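PDB 2QGY: enolase from the environmental genome shotgun sequencing of the Sargasso Sea, which is of unconfirmed function but, as a magnesium-binding member of the enolase superfamily, probably abstracts a proton next to a substrate carboxylate. Local coordinates for residues Ser84-Asn87 / Lys88-Leu92; Thr150-Tyr153 / Leu154-Ile157; Phe260-Leu263 / Ile264-Ala268. One frame throughout, in Å; residues are numbered along the deposited sequence.

Interaction 1 of 3, residues Ser84-Asn87 / Lys88-Leu92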
loop_
_atom_site.group_PDB
_atom_site.type_symbol
_atom_site.label_atom_id
_atom_site.label_comp_id
_atom_site.label_asym_id
_atom_site.label_seq_id
_atom_site.Cartn_x
_atom_site.Cartn_y
_atom_site.Cartn_z
ATOM N N SER A 84 1.767 20.851 -9.105
ATOM C CA SER A 84 2.318 21.132 -7.785
ATOM C C SER A 84 1.697 20.193 -6.742
ATOM O O SER A 84 2.353 19.821 -5.762
ATOM C CB SER A 84 2.214 22.625 -7.384
ATOM O OG SER A 84 0.878 23.028 -7.210
ATOM N N PHE A 85 0.440 19.810 -6.955
ATOM C CA PHE A 85 -0.186 18.784 -6.112
ATOM C C PHE A 85 0.638 17.481 -6.192
ATOM O O PHE A 85 1.032 16.919 -5.173
ATOM C CB PHE A 85 -1.626 18.496 -6.546
ATOM C CG PHE A 85 -2.212 17.267 -5.880
ATOM C CD1 PHE A 85 -2.517 17.284 -4.517
ATOM C CD2 PHE A 85 -2.429 16.099 -6.597
ATOM C CE1 PHE A 85 -3.037 16.151 -3.871
ATOM C CE2 PHE A 85 -2.962 14.965 -5.946
ATOM C CZ PHE A 85 -3.260 15.001 -4.598
ATOM N N TYR A 86 0.909 17.047 -7.409
ATOM C CA TYR A 86 1.622 15.767 -7.644
ATOM C C TYR A 86 2.978 15.798 -6.962
ATOM O O TYR A 86 3.360 14.864 -6.227
ATOM C CB TYR A 86 1.812 15.547 -9.142
ATOM C CG TYR A 86 2.508 14.245 -9.501
ATOM C CD1 TYR A 86 1.766 13.088 -9.775
ATOM C CD2 TYR A 86 3.909 14.164 -9.569
ATOM C CE1 TYR A 86 2.394 11.894 -10.106
ATOM C CE2 TYR A 86 4.544 12.937 -9.918
ATOM C CZ TYR A 86 3.767 11.831 -10.193
ATOM O OH TYR A 86 4.356 10.620 -10.546
ATOM N N ASN A 87 3.693 16.907 -7.163
ATOM C CA ASN A 87 4.996 17.113 -6.524
ATOM C C ASN A 87 4.949 17.126 -5.004
ATOM O O ASN A 87 5.843 16.575 -4.331
ATOM C CB ASN A 87 5.677 18.388 -7.081
ATOM C CG ASN A 87 6.079 18.233 -8.528
ATOM O OD1 ASN A 87 6.239 17.109 -9.024
ATOM N ND2 ASN A 87 6.279 19.357 -9.220
ATOM N N LYS A 88 3.908 17.739 -4.449
ATOM C CA LYS A 88 3.741 17.790 -3.007
ATOM C C LYS A 88 3.476 16.389 -2.447
ATOM O O LYS A 88 4.025 16.018 -1.416
ATOM C CB LYS A 88 2.580 18.707 -2.654
ATOM C CG LYS A 88 2.172 18.709 -1.181
ATOM C CD LYS A 88 3.158 19.487 -0.324
ATOM C CE LYS A 88 2.614 19.652 1.088
ATOM N NZ LYS A 88 3.324 20.739 1.832
ATOM N N ILE A 89 2.593 15.647 -3.110
ATOM C CA ILE A 89 2.352 14.242 -2.743
ATOM C C ILE A 89 3.662 13.439 -2.732
ATOM O O ILE A 89 3.935 12.712 -1.774
ATOM C CB ILE A 89 1.284 13.551 -3.673
ATOM C CG1 ILE A 89 -0.108 14.114 -3.404
ATOM C CG2 ILE A 89 1.263 11.988 -3.469
ATOM C CD1 ILE A 89 -0.545 14.074 -1.908
ATOM N N SER A 90 4.444 13.559 -3.802
ATOM C CA SER A 90 5.714 12.869 -3.894
ATOM C C SER A 90 6.595 13.209 -2.688
ATOM O O SER A 90 7.173 12.308 -2.080
ATOM C CB SER A 90 6.446 13.204 -5.190
ATOM O OG SER A 90 5.652 12.871 -6.323
ATOM N N LEU A 91 6.665 14.493 -2.328
ATOM C CA LEU A 91 7.491 14.947 -1.194
ATOM C C LEU A 91 7.021 14.373 0.153
ATOM O O LEU A 91 7.801 13.774 0.888
ATOM C CB LEU A 91 7.549 16.482 -1.133
ATOM C CG LEU A 91 8.101 17.101 0.166
ATOM C CD1 LEU A 91 9.621 16.925 0.296
ATOM C CD2 LEU A 91 7.709 18.600 0.306
ATOM N N LEU A 92 5.734 14.525 0.456
ATOM C CA LEU A 92 5.224 14.097 1.743
ATOM C C LEU A 92 5.135 12.577 1.917
ATOM O O LEU A 92 5.334 12.063 3.034
ATOM C CB LEU A 92 3.917 14.820 2.075
ATOM C CG LEU A 92 2.621 14.524 1.359
ATOM C CD1 LEU A 92 1.946 13.335 2.048
ATOM C CD2 LEU A 92 1.738 15.761 1.513
HETATM O O HOH W 1 3.143 12.014 -6.678
#
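Ile-89 lies across one face of the Phe-85 ring, one turn further along helix 82-93 in the capping domain of this enolase-superfamily protein. Its CG1 stands 3.8 Å from the centroid of the Phe-85 ring and 24° off the normal, offset toward the rim: a CH-pi contact that is tightest at the far end of the ring, where Phe-85 CZ comes to 3.5 Å from Ile-89 CG1. The ring can swing forward along the helix because Phe-85 CG is anti to the backbone N (chi1 169°). The same pair is joined through the backbone, Ile-89 N to Phe-85 O, by a nearly straight bond of 2.9 Å. Helix 99-120 packs on Phe-85 through Ile-108 and Leu-112, and Leu-70 of helix 60-74 meets Ile-89.

On another flank Tyr-86 stands its ring outward, obliquely beside Ser-90 OG, and its hydroxyl bonds to Asp-284 of the barrel domain. The amine of Lys-88 pairs with Glu-73 in a salt bridge. Between Tyr-86 and Ser-90 sits a water, 3.3 Å above the centre of the tyrosine ring, which donates to Tyr-86 O at 2.9 Å and is hydrogen-bonded to Ser-90 OG at 2.7 Å.

Interaction 2 of 3, residues Thr150-Tyr153 / Leu154-Ile157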
loop_
_atom_site.group_PDB
_atom_site.type_symbol
_atom_site.label_atom_id
_atom_site.label_comp_id
_atom_site.label_asym_id
_atom_site.label_seq_id
_atom_site.Cartn_x
_atom_site.Cartn_y
_atom_site.Cartn_z
ATOM N N THR A 150 -24.011 -21.657 -11.207
ATOM C CA THR A 150 -23.585 -21.447 -12.588
ATOM C C THR A 150 -24.737 -21.007 -13.518
ATOM O O THR A 150 -24.528 -20.174 -14.415
ATOM C CB THR A 150 -22.879 -22.723 -13.126
ATOM O OG1 THR A 150 -21.656 -22.933 -12.401
ATOM C CG2 THR A 150 -22.560 -22.600 -14.601
ATOM N N ASN A 151 -25.938 -21.559 -13.295
ATOM C CA ASN A 151 -27.134 -21.202 -14.076
ATOM C C ASN A 151 -27.519 -19.746 -13.979
ATOM O O ASN A 151 -27.911 -19.146 -14.978
ATOM C CB ASN A 151 -28.340 -22.044 -13.670
ATOM C CG ASN A 151 -28.200 -23.494 -14.075
ATOM O OD1 ASN A 151 -27.640 -23.809 -15.133
ATOM N ND2 ASN A 151 -28.718 -24.392 -13.238
ATOM N N ASP A 152 -27.437 -19.183 -12.771
ATOM C CA ASP A 152 -27.741 -17.760 -12.576
ATOM C C ASP A 152 -26.756 -16.906 -13.365
ATOM O O ASP A 152 -27.146 -15.926 -13.983
ATOM C CB ASP A 152 -27.711 -17.387 -11.090
ATOM C CG ASP A 152 -28.787 -18.111 -10.275
ATOM O OD1 ASP A 152 -29.860 -18.428 -10.844
ATOM O OD2 ASP A 152 -28.551 -18.379 -9.070
ATOM N N TYR A 153 -25.484 -17.302 -13.371
ATOM C CA TYR A 153 -24.493 -16.586 -14.167
ATOM C C TYR A 153 -24.807 -16.664 -15.655
ATOM O O TYR A 153 -24.779 -15.650 -16.348
ATOM C CB TYR A 153 -23.080 -17.068 -13.873
ATOM C CG TYR A 153 -22.447 -16.350 -12.721
ATOM C CD1 TYR A 153 -22.708 -16.742 -11.407
ATOM C CD2 TYR A 153 -21.599 -15.262 -12.936
ATOM C CE1 TYR A 153 -22.127 -16.076 -10.335
ATOM C CE2 TYR A 153 -21.006 -14.593 -11.868
ATOM C CZ TYR A 153 -21.278 -15.004 -10.576
ATOM O OH TYR A 153 -20.704 -14.355 -9.504
ATOM N N LEU A 154 -25.160 -17.858 -16.127
ATOM C CA LEU A 154 -25.513 -18.055 -17.543
ATOM C C LEU A 154 -26.641 -17.165 -18.048
ATOM O O LEU A 154 -26.531 -16.599 -19.134
ATOM C CB LEU A 154 -25.795 -19.537 -17.846
ATOM C CG LEU A 154 -24.626 -20.494 -17.611
ATOM C CD1 LEU A 154 -25.120 -21.925 -17.698
ATOM C CD2 LEU A 154 -23.470 -20.261 -18.579
ATOM N N ARG A 155 -27.709 -17.022 -17.263
ATOM C CA ARG A 155 -28.834 -16.162 -17.639
ATOM C C ARG A 155 -28.407 -14.690 -17.627
ATOM O O ARG A 155 -28.846 -13.898 -18.463
ATOM C CB ARG A 155 -30.046 -16.377 -16.718
ATOM C CG ARG A 155 -30.667 -17.794 -16.780
ATOM C CD ARG A 155 -31.741 -18.031 -15.691
ATOM N NE ARG A 155 -31.232 -17.827 -14.328
ATOM C CZ ARG A 155 -31.513 -16.768 -13.564
ATOM N NH1 ARG A 155 -32.321 -15.806 -14.016
ATOM N NH2 ARG A 155 -30.989 -16.665 -12.345
ATOM N N GLN A 156 -27.517 -14.336 -16.698
ATOM C CA GLN A 156 -26.945 -12.985 -16.682
ATOM C C GLN A 156 -26.038 -12.772 -17.885
ATOM O O GLN A 156 -25.981 -11.678 -18.436
ATOM C CB GLN A 156 -26.166 -12.732 -15.390
ATOM C CG GLN A 156 -25.706 -11.261 -15.178
ATOM C CD GLN A 156 -26.826 -10.293 -14.828
ATOM O OE1 GLN A 156 -28.006 -10.589 -15.004
ATOM N NE2 GLN A 156 -26.454 -9.120 -14.322
ATOM N N ILE A 157 -25.316 -13.816 -18.279
ATOM C CA ILE A 157 -24.443 -13.729 -19.458
ATOM C C ILE A 157 -25.274 -13.623 -20.755
ATOM O O ILE A 157 -24.881 -12.921 -21.665
ATOM C CB ILE A 157 -23.364 -14.870 -19.463
ATOM C CG1 ILE A 157 -22.312 -14.586 -18.383
ATOM C CG2 ILE A 157 -22.658 -14.978 -20.817
ATOM C CD1 ILE A 157 -21.800 -15.806 -17.699
#
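Arg-155 folds back along helix 150-162 to reach Asp-152, three residues earlier, and the two side chains run side by side in the same direction. Both start with CG anti to the carbonyl carbon, and the arginine then bends at chi3 (-57°), which brings its guanidinium back beside the carboxylate. The salt bridge uses a single nitrogen: Arg-155 NH2 donates to Asp-152 OD1 at 2.6 Å. The two flat groups are almost perpendicular, 89° apart. The oxygen lies close to the guanidinium plane; the nitrogen meets it from above the carboxylate plane, instead of in the paired, coplanar form. The other carboxylate oxygen, OD2, takes a weak bond from Asp-149 N just ahead of the helix.

A different side of the helix is apolar. Leu-154 sets its CG 3.2 Å from Thr-150 O, and its CD1 lies 4.1 Å from Thr-150 CG2. Ile-157 keeps CG1 beside its backbone N, and a chi2 pulled off staggered (144°) lays CD1 3.3 Å from Tyr-153 O, a carbonyl that also accepts Ile-157 N at 2.7 Å. Phe-183, Val-187 and Ile-190 of helix 177-191 cover this side. Tyr-153 turns its ring edge-to-face with Trp-30, and its hydroxyl bonds to Ser-144 N. The helix is the crossover of the beta-alpha-beta unit linking strands 135-141 and 168-170 in the TIM-barrel-like domain of the enolase superfamily.

Interaction 3 of 3, residues Phe260-Leu263 / Ile264-Ala268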
loop_
_atom_site.group_PDB
_atom_site.type_symbol
_atom_site.label_atom_id
_atom_site.label_comp_id
_atom_site.label_asym_id
_atom_site.label_seq_id
_atom_site.Cartn_x
_atom_site.Cartn_y
_atom_site.Cartn_z
ATOM N N PHE A 260 5.084 -0.941 -12.154
ATOM C CA PHE A 260 4.753 -1.100 -13.588
ATOM C C PHE A 260 5.969 -1.003 -14.495
ATOM O O PHE A 260 6.046 -1.739 -15.497
ATOM C CB PHE A 260 3.601 -0.183 -14.026
ATOM C CG PHE A 260 2.263 -0.559 -13.391
ATOM C CD1 PHE A 260 1.451 -1.528 -13.970
ATOM C CD2 PHE A 260 1.900 -0.031 -12.151
ATOM C CE1 PHE A 260 0.248 -1.926 -13.370
ATOM C CE2 PHE A 260 0.702 -0.415 -11.537
ATOM C CZ PHE A 260 -0.117 -1.369 -12.138
ATOM N N ARG A 261 6.941 -0.172 -14.121
ATOM C CA ARG A 261 8.206 -0.135 -14.855
ATOM C C ARG A 261 8.928 -1.473 -14.758
ATOM O O ARG A 261 9.499 -1.909 -15.730
ATOM C CB ARG A 261 9.109 1.013 -14.386
ATOM C CG ARG A 261 8.656 2.307 -14.995
ATOM C CD ARG A 261 9.219 3.522 -14.296
ATOM N NE ARG A 261 8.737 4.722 -14.963
ATOM C CZ ARG A 261 8.792 5.941 -14.430
ATOM N NH1 ARG A 261 9.315 6.117 -13.224
ATOM N NH2 ARG A 261 8.345 6.983 -15.109
ATOM N N GLU A 262 8.920 -2.095 -13.581
ATOM C CA GLU A 262 9.504 -3.438 -13.434
ATOM C C GLU A 262 8.771 -4.444 -14.322
ATOM O O GLU A 262 9.428 -5.277 -14.950
ATOM C CB GLU A 262 9.476 -3.896 -11.977
ATOM C CG GLU A 262 10.047 -5.332 -11.711
ATOM C CD GLU A 262 11.554 -5.445 -11.901
ATOM O OE1 GLU A 262 12.223 -4.403 -11.938
ATOM O OE2 GLU A 262 12.065 -6.592 -12.010
ATOM N N LEU A 263 7.435 -4.407 -14.366
ATOM C CA LEU A 263 6.689 -5.350 -15.235
ATOM C C LEU A 263 7.099 -5.140 -16.690
ATOM O O LEU A 263 7.296 -6.096 -17.423
ATOM C CB LEU A 263 5.162 -5.183 -15.123
ATOM C CG LEU A 263 4.496 -5.500 -13.778
ATOM C CD1 LEU A 263 3.064 -5.000 -13.905
ATOM C CD2 LEU A 263 4.489 -7.023 -13.538
ATOM N N ILE A 264 7.250 -3.882 -17.098
ATOM C CA ILE A 264 7.701 -3.616 -18.477
ATOM C C ILE A 264 9.092 -4.215 -18.740
ATOM O O ILE A 264 9.312 -4.854 -19.787
ATOM C CB ILE A 264 7.691 -2.107 -18.806
ATOM C CG1 ILE A 264 6.270 -1.555 -18.866
ATOM C CG2 ILE A 264 8.320 -1.819 -20.196
ATOM C CD1 ILE A 264 6.235 0.014 -18.910
ATOM N N SER A 265 10.001 -4.001 -17.785
ATOM C CA SER A 265 11.415 -4.436 -17.857
ATOM C C SER A 265 11.513 -5.921 -18.029
ATOM O O SER A 265 12.398 -6.431 -18.723
ATOM C CB SER A 265 12.148 -4.110 -16.547
ATOM O OG SER A 265 12.411 -2.734 -16.435
ATOM N N ARG A 266 10.606 -6.615 -17.348
ATOM C CA ARG A 266 10.624 -8.056 -17.265
ATOM C C ARG A 266 9.754 -8.757 -18.321
ATOM O O ARG A 266 9.623 -9.982 -18.287
ATOM C CB ARG A 266 10.162 -8.478 -15.863
ATOM C CG ARG A 266 11.098 -8.027 -14.698
ATOM C CD ARG A 266 12.225 -9.028 -14.422
ATOM N NE ARG A 266 11.699 -10.256 -13.846
ATOM C CZ ARG A 266 11.341 -10.405 -12.558
ATOM N NH1 ARG A 266 10.866 -11.569 -12.148
ATOM N NH2 ARG A 266 11.472 -9.413 -11.670
ATOM N N ASN A 267 9.152 -7.989 -19.215
ATOM C CA ASN A 267 8.180 -8.512 -20.192
ATOM C C ASN A 267 7.169 -9.420 -19.504
ATOM O O ASN A 267 6.935 -10.558 -19.931
ATOM C CB ASN A 267 8.894 -9.268 -21.350
ATOM C CG ASN A 267 9.827 -8.365 -22.143
ATOM O OD1 ASN A 267 10.968 -8.736 -22.459
ATOM N ND2 ASN A 267 9.364 -7.151 -22.425
ATOM N N ALA A 268 6.561 -8.916 -18.426
ATOM C CA ALA A 268 5.791 -9.792 -17.561
ATOM C C ALA A 268 4.291 -9.853 -17.878
ATOM O O ALA A 268 3.562 -10.674 -17.308
ATOM C CB ALA A 268 6.022 -9.423 -16.077
#
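Phe-260 O receives Ile-264 N at 2.9 Å, and the isoleucine's CG1 packs against the same carbonyl oxygen. The Phe-260 ring makes its own contact with Phe-272, edge-to-face, while Ile-264 lies against Ile-288 of helix 282-294.

At Arg-261 the carbonyl oxygen accepts Ser-265 N at 3.0 Å. In one of the serine's two conformers OG also comes near this oxygen, from the opposite face of the carbonyl plane, a contact to treat as doubtful. The guanidinium of Arg-261 goes outward to a salt bridge with Glu-291.

Next, Glu-262 crosses Arg-266 at a slant. Its OE2 accepts Arg-266 NH2 at 2.9 Å through the anti lone pair, close to the guanidinium plane, although carboxylate and guanidinium are turned 70° apart. Bends at chi2 and chi3 curl the arginine round, bringing Arg-266 CG to 3.2 Å from Glu-262 OE2. That oxygen also bonds Ser-235 of the second subunit, and Arg-266 NH1 pairs with Glu-262 of the second subunit, so the charges interlock across the dimer interface.

Leu-263 closes the turn. Its O accepts Ala-268 N at 3.1 Å, and its CD2 meets Ala-268 CB at 3.8 Å. Arg-266 N bonds chiefly to Glu-262 O, its bond to Leu-263 O being weak. The positive phi of Asn-267 (47°) turns the chain out of the helix, and Asn-267 N bonds Ile-264 O at 3.2 Å. Together with the Ala-268 bond this makes the Schellman motif ending helix 257-265, the crossover between strands 248-250 and 271-272 of the barrel.

Along the chain the three contacts come in series: interactions 1 and 2 each lie within one helix, interaction 3 on the end of another and the turn that follows. Interaction 1 belongs to the N-terminal domain, 2 and 3 to the barrel. Interactions 1 and 2 lie on opposite sides of the chain's centre, their centres 46 Å apart; the nearest atoms of 1 and 3 are about 7 Å apart. Both 1 and 3 meet helix 282-294, through Asp-284 and Ile-288, which links the domains there, and both touch the second subunit, through Leu-92 and through Glu-262 and Arg-266. None belongs to the metal site: the magnesium ion lies about 13 Å from the Tyr-153 side chain.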